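Local coordinates for protein monomethylamine methyltransferase MtmB1 (PDB 1NTH) that catalyses the transfer of the methyl group of monomethylamine to the corrinoid cofactor of its partner protein MtmC, a step in methanogenesis from methylamine, at residues H228-L233 / D254-E259; Q211-A216 / I243-H248. All coordinates share one frame; numbering follows the deposited sequence. Where two conformers were deposited one is given.

Interaction 1 of 2, residues H228-L233 / D254-E259; sequences HEVSQL and DIIMDE
His228 and Asp254 stack flat on one another where two neighbouring parallel strands of the TIM barrel, 227-231 and 255-259, begin to pair. Ring and carboxylate planes lie 8° apart; Asp254 CB sits over the imidazole face, 3.5 Å from its centroid, and the carboxylate reaches the rim, with OD2 3.2 Å from His228 CE1. This is a CH-pi and stacking contact, the angles between ring nitrogens and carboxylate being poor for hydrogen bonds; NE2 bonds the carbonyl of Thr223 instead. Tyr249 meets the ring edge-to-face. With an alanine in place of His228, Asp254 would probably lose the flat surface it lies against and the Thr223 carbonyl its donor. From this end the backbones zip together in the offset manner of parallel strands: Ile255 O receives His228 N, and so on to Glu259 O, which takes Gln232 N. On one face, Val230 CG1 rests 3.8 Å from Asp258 CB. Beyond it Gln232 NE2 gives a bond of 2.7 Å to Asp258 OD2, which also meets His294, while OD1 meets Ser289. The opposite face carries Glu229, Met257, Ser231 and Glu259; Glu259 CG takes the crowded position between backbone N and carbonyl carbon (chi1 67°) and sends the extended chain across toward Glu229. Their carboxylates stack, planes 23° apart, with Glu229 OE1 3.5 Å from Glu259 OE1. Glu229 OE2 is hydrogen-bonded to NZ of the pyrrolysine at position 202, which probably puts this face at the active site. In the conformer described, Ser231 OG donates to Glu259 OE1 from the anti side, tilted out of the carboxylate plane, at a doubtfully short 2.5 Å.

Interaction 2 of 2, residues Q211-A216 / I243-H248; sequences QGNISA and ISVIAH
Ile214 and His248 carry this meeting of two helices, the short helix 210-214 and the longer 240-251, one of the outer helices of the TIM barrel, and a walk along the second shows how few of its residues are needed. A helix offers a neighbour one side only, and here Ser244, Val245 and His248 supply it. Ser244 comes first and contributes mainly its backbone, the carbonyl O lying 4.3 Å from Ile214 CD1; the same oxygen accepts the helical bond from His248 N. At Val245 the branch CG2 does the touching. It reaches Asn213 CB at 4.2 Å and Ile214 CG1 at 4.3 Å, a loose apolar contact beside the closest backbone approach of the two segments. One turn on from Ser244, His248 extends its ring toward the other helix: CG stands opposite the backbone N (chi1 165°), which carries the imidazole across to Ile214. There the methyl CG2 lies over the middle of one ring face, 3.6 Å from the centroid and only 10° from the ring normal, a clear CH-pi contact. Ile214 CG1 follows the same side chain back toward its root, 3.9 Å from His248 CB, as the two side chains pass in opposite directions. Ile214 O also approaches the ring, 3.3 Å from His248 CE1, but its angle to NE2 is too poor for a hydrogen bond. The pair is thus held by van der Waals contact. Around it, helix 174-193 covers Ser215, helix 9-18 packs on Ile243, Ile246 and Ala247, and Ser215 and Lys181 of the third subunit touch Ile214 and His248, while strand 227-231 lies beneath helix 240-251.

In the fold
Followed from the N terminus, the chain runs through helix 210-214, then strand 227-231, helix 240-251 and strand 255-259, so the segments of the two interactions alternate and their loops cross. Interaction 2 closes the first loop when helix 240-251 returns to helix 210-214, with the first strand of interaction 1 lying between them in sequence. Interaction 1 closes the second when strand 255-259 pairs with 227-231, completing a beta-alpha-beta unit whose crossover contains helix 240-251. That helix therefore serves both: Val230 CG2 packs 3.7 Å from Ile246 CG1, joining the barrel wall to the outer helical layer, where interaction 2 adds helix 210-214.

Interaction 1 of 2, residues H228-L233 / D254-E259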
loop_
_atom_site.group_PDB
_atom_site.type_symbol
_atom_site.label_atom_id
_atom_site.label_comp_id
_atom_site.label_asym_id
_atom_site.label_seq_id
_atom_site.Cartn_x
_atom_site.Cartn_y
_atom_site.Cartn_z
ATOM N N HIS A 228 3.237 -18.019 11.416
ATOM C CA HIS A 228 3.015 -19.076 10.430
ATOM C C HIS A 228 3.525 -20.400 10.955
ATOM O O HIS A 228 4.712 -20.581 11.205
ATOM C CB HIS A 228 3.705 -18.699 9.126
ATOM C CG HIS A 228 3.150 -17.454 8.520
ATOM N ND1 HIS A 228 2.465 -17.443 7.326
ATOM C CD2 HIS A 228 3.103 -16.187 8.996
ATOM C CE1 HIS A 228 2.015 -16.222 7.093
ATOM N NE2 HIS A 228 2.388 -15.442 8.091
ATOM N N GLU A 229 2.596 -21.332 11.092
ATOM C CA GLU A 229 2.876 -22.629 11.668
ATOM C C GLU A 229 3.464 -23.714 10.781
ATOM O O GLU A 229 3.010 -23.946 9.661
ATOM C CB GLU A 229 1.581 -23.140 12.291
ATOM C CG GLU A 229 1.658 -24.487 12.958
ATOM C CD GLU A 229 0.285 -24.934 13.403
ATOM O OE1 GLU A 229 -0.305 -25.809 12.731
ATOM O OE2 GLU A 229 -0.209 -24.388 14.412
ATOM N N VAL A 230 4.496 -24.368 11.304
ATOM C CA VAL A 230 5.118 -25.504 10.636
ATOM C C VAL A 230 5.264 -26.527 11.766
ATOM O O VAL A 230 5.747 -26.199 12.850
ATOM C CB VAL A 230 6.488 -25.160 10.014
ATOM C CG1 VAL A 230 7.458 -24.701 11.070
ATOM C CG2 VAL A 230 7.025 -26.384 9.277
ATOM N N SER A 231 4.830 -27.757 11.520
ATOM C CA SER A 231 4.857 -28.781 12.559
ATOM C C SER A 231 5.911 -29.871 12.429
ATOM O O SER A 231 6.019 -30.523 11.391
ATOM C CB SER A 231 3.484 -29.450 12.648
ATOM O OG SER A 231 2.451 -28.495 12.829
ATOM N N GLN A 232 6.684 -30.065 13.492
ATOM C CA GLN A 232 7.683 -31.129 13.509
ATOM C C GLN A 232 6.922 -32.384 13.913
ATOM O O GLN A 232 5.860 -32.299 14.530
ATOM C CB GLN A 232 8.767 -30.861 14.551
ATOM C CG GLN A 232 9.694 -29.699 14.244
ATOM C CD GLN A 232 10.881 -29.662 15.189
ATOM O OE1 GLN A 232 11.619 -30.642 15.306
ATOM N NE2 GLN A 232 11.072 -28.534 15.869
ATOM N N LEU A 233 7.464 -33.550 13.577
ATOM C CA LEU A 233 6.808 -34.802 13.936
ATOM C C LEU A 233 7.454 -35.400 15.191
ATOM O O LEU A 233 8.366 -34.807 15.765
ATOM C CB LEU A 233 6.884 -35.779 12.761
ATOM C CG LEU A 233 6.291 -35.245 11.448
ATOM C CD1 LEU A 233 6.353 -36.325 10.379
ATOM C CD2 LEU A 233 4.851 -34.800 11.671
ATOM N N ASP A 254 7.649 -14.073 6.289
ATOM C CA ASP A 254 6.657 -14.346 7.329
ATOM C C ASP A 254 7.289 -14.716 8.668
ATOM O O ASP A 254 8.344 -15.354 8.715
ATOM C CB ASP A 254 5.754 -15.530 6.939
ATOM C CG ASP A 254 4.798 -15.217 5.812
ATOM O OD1 ASP A 254 4.331 -14.063 5.712
ATOM O OD2 ASP A 254 4.482 -16.148 5.038
ATOM N N ILE A 255 6.640 -14.320 9.761
ATOM C CA ILE A 255 7.114 -14.706 11.086
ATOM C C ILE A 255 6.805 -16.199 11.137
ATOM O O ILE A 255 5.669 -16.610 10.882
ATOM C CB ILE A 255 6.327 -13.979 12.202
ATOM C CG1 ILE A 255 6.711 -12.496 12.232
ATOM C CG2 ILE A 255 6.601 -14.642 13.550
ATOM C CD1 ILE A 255 8.171 -12.240 12.521
ATOM N N ILE A 256 7.811 -17.007 11.453
ATOM C CA ILE A 256 7.638 -18.456 11.487
ATOM C C ILE A 256 7.572 -19.052 12.885
ATOM O O ILE A 256 8.441 -18.800 13.722
ATOM C CB ILE A 256 8.788 -19.158 10.720
ATOM C CG1 ILE A 256 8.740 -18.765 9.241
ATOM C CG2 ILE A 256 8.681 -20.675 10.877
ATOM C CD1 ILE A 256 9.903 -19.302 8.425
ATOM N N MET A 257 6.527 -19.836 13.130
ATOM C CA MET A 257 6.370 -20.520 14.407
ATOM C C MET A 257 6.509 -22.015 14.154
ATOM O O MET A 257 5.642 -22.632 13.534
ATOM C CB MET A 257 5.000 -20.248 15.035
ATOM C CG MET A 257 4.830 -20.958 16.385
ATOM S SD MET A 257 3.116 -21.273 16.848
ATOM C CE MET A 257 2.786 -22.741 15.855
ATOM N N ASP A 258 7.618 -22.583 14.609
ATOM C CA ASP A 258 7.854 -24.014 14.474
ATOM C C ASP A 258 7.274 -24.632 15.741
ATOM O O ASP A 258 7.422 -24.073 16.825
ATOM C CB ASP A 258 9.357 -24.285 14.392
ATOM C CG ASP A 258 9.705 -25.749 14.592
ATOM O OD1 ASP A 258 9.980 -26.444 13.590
ATOM O OD2 ASP A 258 9.699 -26.199 15.756
ATOM N N GLU A 259 6.593 -25.764 15.615
ATOM C CA GLU A 259 6.027 -26.404 16.794
ATOM C C GLU A 259 6.391 -27.879 16.870
ATOM O O GLU A 259 6.619 -28.525 15.850
ATOM C CB GLU A 259 4.502 -26.270 16.804
ATOM C CG GLU A 259 3.795 -27.044 15.710
ATOM C CD GLU A 259 2.288 -26.979 15.840
ATOM O OE1 GLU A 259 1.592 -27.671 15.068
ATOM O OE2 GLU A 259 1.799 -26.234 16.715
#

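Interaction 2 of 2, residues Q211-A216 / I243-H248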
loop_
_atom_site.group_PDB
_atom_site.type_symbol
_atom_site.label_atom_id
_atom_site.label_comp_id
_atom_site.label_asym_id
_atom_site.label_seq_id
_atom_site.Cartn_x
_atom_site.Cartn_y
_atom_site.Cartn_z
ATOM N N GLN A 211 0.162 -27.672 -0.044
ATOM C CA GLN A 211 -0.520 -26.737 -0.930
ATOM C C GLN A 211 -1.573 -25.937 -0.177
ATOM O O GLN A 211 -1.763 -24.750 -0.445
ATOM C CB GLN A 211 -1.140 -27.466 -2.131
ATOM C CG GLN A 211 -2.284 -28.411 -1.816
ATOM C CD GLN A 211 -2.527 -29.376 -2.959
ATOM O OE1 GLN A 211 -1.613 -30.089 -3.374
ATOM N NE2 GLN A 211 -3.751 -29.403 -3.474
ATOM N N GLY A 212 -2.245 -26.576 0.778
ATOM C CA GLY A 212 -3.252 -25.870 1.550
ATOM C C GLY A 212 -2.632 -24.798 2.431
ATOM O O GLY A 212 -3.109 -23.660 2.470
ATOM N N ASN A 213 -1.563 -25.147 3.138
ATOM C CA ASN A 213 -0.906 -24.185 4.016
ATOM C C ASN A 213 -0.302 -23.022 3.238
ATOM O O ASN A 213 -0.368 -21.872 3.674
ATOM C CB ASN A 213 0.190 -24.867 4.844
ATOM C CG ASN A 213 -0.371 -25.881 5.824
ATOM O OD1 ASN A 213 -1.362 -25.617 6.500
ATOM N ND2 ASN A 213 0.271 -27.044 5.915
ATOM N N ILE A 214 0.273 -23.324 2.081
ATOM C CA ILE A 214 0.904 -22.302 1.253
ATOM C C ILE A 214 -0.095 -21.292 0.674
ATOM O O ILE A 214 0.271 -20.153 0.381
ATOM C CB ILE A 214 1.739 -22.982 0.133
ATOM C CG1 ILE A 214 2.950 -23.671 0.775
ATOM C CG2 ILE A 214 2.198 -21.961 -0.912
ATOM C CD1 ILE A 214 3.751 -24.557 -0.171
ATOM N N SER A 215 -1.358 -21.690 0.539
ATOM C CA SER A 215 -2.375 -20.793 -0.010
ATOM C C SER A 215 -2.925 -19.807 1.020
ATOM O O SER A 215 -3.626 -18.864 0.656
ATOM C CB SER A 215 -3.549 -21.598 -0.578
ATOM O OG SER A 215 -4.356 -22.124 0.464
ATOM N N ALA A 216 -2.595 -20.012 2.293
ATOM C CA ALA A 216 -3.107 -19.166 3.372
ATOM C C ALA A 216 -2.724 -17.686 3.351
ATOM O O ALA A 216 -3.498 -16.851 3.824
ATOM C CB ALA A 216 -2.743 -19.774 4.723
ATOM N N ILE A 243 8.996 -29.048 4.836
ATOM C CA ILE A 243 10.184 -28.404 4.287
ATOM C C ILE A 243 9.826 -27.402 3.184
ATOM O O ILE A 243 10.431 -26.327 3.090
ATOM C CB ILE A 243 11.177 -29.469 3.742
ATOM C CG1 ILE A 243 11.602 -30.404 4.881
ATOM C CG2 ILE A 243 12.398 -28.798 3.137
ATOM C CD1 ILE A 243 12.251 -29.705 6.059
ATOM N N SER A 244 8.847 -27.747 2.351
ATOM C CA SER A 244 8.417 -26.841 1.287
ATOM C C SER A 244 7.641 -25.672 1.878
ATOM O O SER A 244 7.746 -24.547 1.394
ATOM C CB SER A 244 7.544 -27.572 0.264
ATOM O OG SER A 244 8.352 -28.311 -0.632
ATOM N N VAL A 245 6.860 -25.937 2.920
ATOM C CA VAL A 245 6.093 -24.872 3.561
ATOM C C VAL A 245 7.054 -23.850 4.169
ATOM O O VAL A 245 6.821 -22.636 4.096
ATOM C CB VAL A 245 5.156 -25.437 4.653
ATOM C CG1 VAL A 245 4.574 -24.305 5.484
ATOM C CG2 VAL A 245 4.026 -26.222 4.001
ATOM N N ILE A 246 8.140 -24.337 4.761
ATOM C CA ILE A 246 9.140 -23.456 5.354
ATOM C C ILE A 246 9.737 -22.535 4.291
ATOM O O ILE A 246 9.913 -21.339 4.523
ATOM C CB ILE A 246 10.279 -24.270 6.011
ATOM C CG1 ILE A 246 9.752 -24.958 7.274
ATOM C CG2 ILE A 246 11.461 -23.355 6.339
ATOM C CD1 ILE A 246 10.603 -26.138 7.733
ATOM N N ALA A 247 10.050 -23.094 3.125
ATOM C CA ALA A 247 10.630 -22.303 2.039
ATOM C C ALA A 247 9.682 -21.183 1.633
ATOM O O ALA A 247 10.112 -20.080 1.290
ATOM C CB ALA A 247 10.918 -23.195 0.839
ATOM N N HIS A 248 8.390 -21.484 1.658
ATOM C CA HIS A 248 7.366 -20.512 1.302
ATOM C C HIS A 248 7.294 -19.381 2.332
ATOM O O HIS A 248 7.278 -18.199 1.967
ATOM C CB HIS A 248 6.013 -21.221 1.186
ATOM C CG HIS A 248 4.841 -20.292 1.186
ATOM N ND1 HIS A 248 3.933 -20.245 2.221
ATOM C CD2 HIS A 248 4.435 -19.369 0.283
ATOM C CE1 HIS A 248 3.015 -19.332 1.954
ATOM N NE2 HIS A 248 3.297 -18.788 0.784
#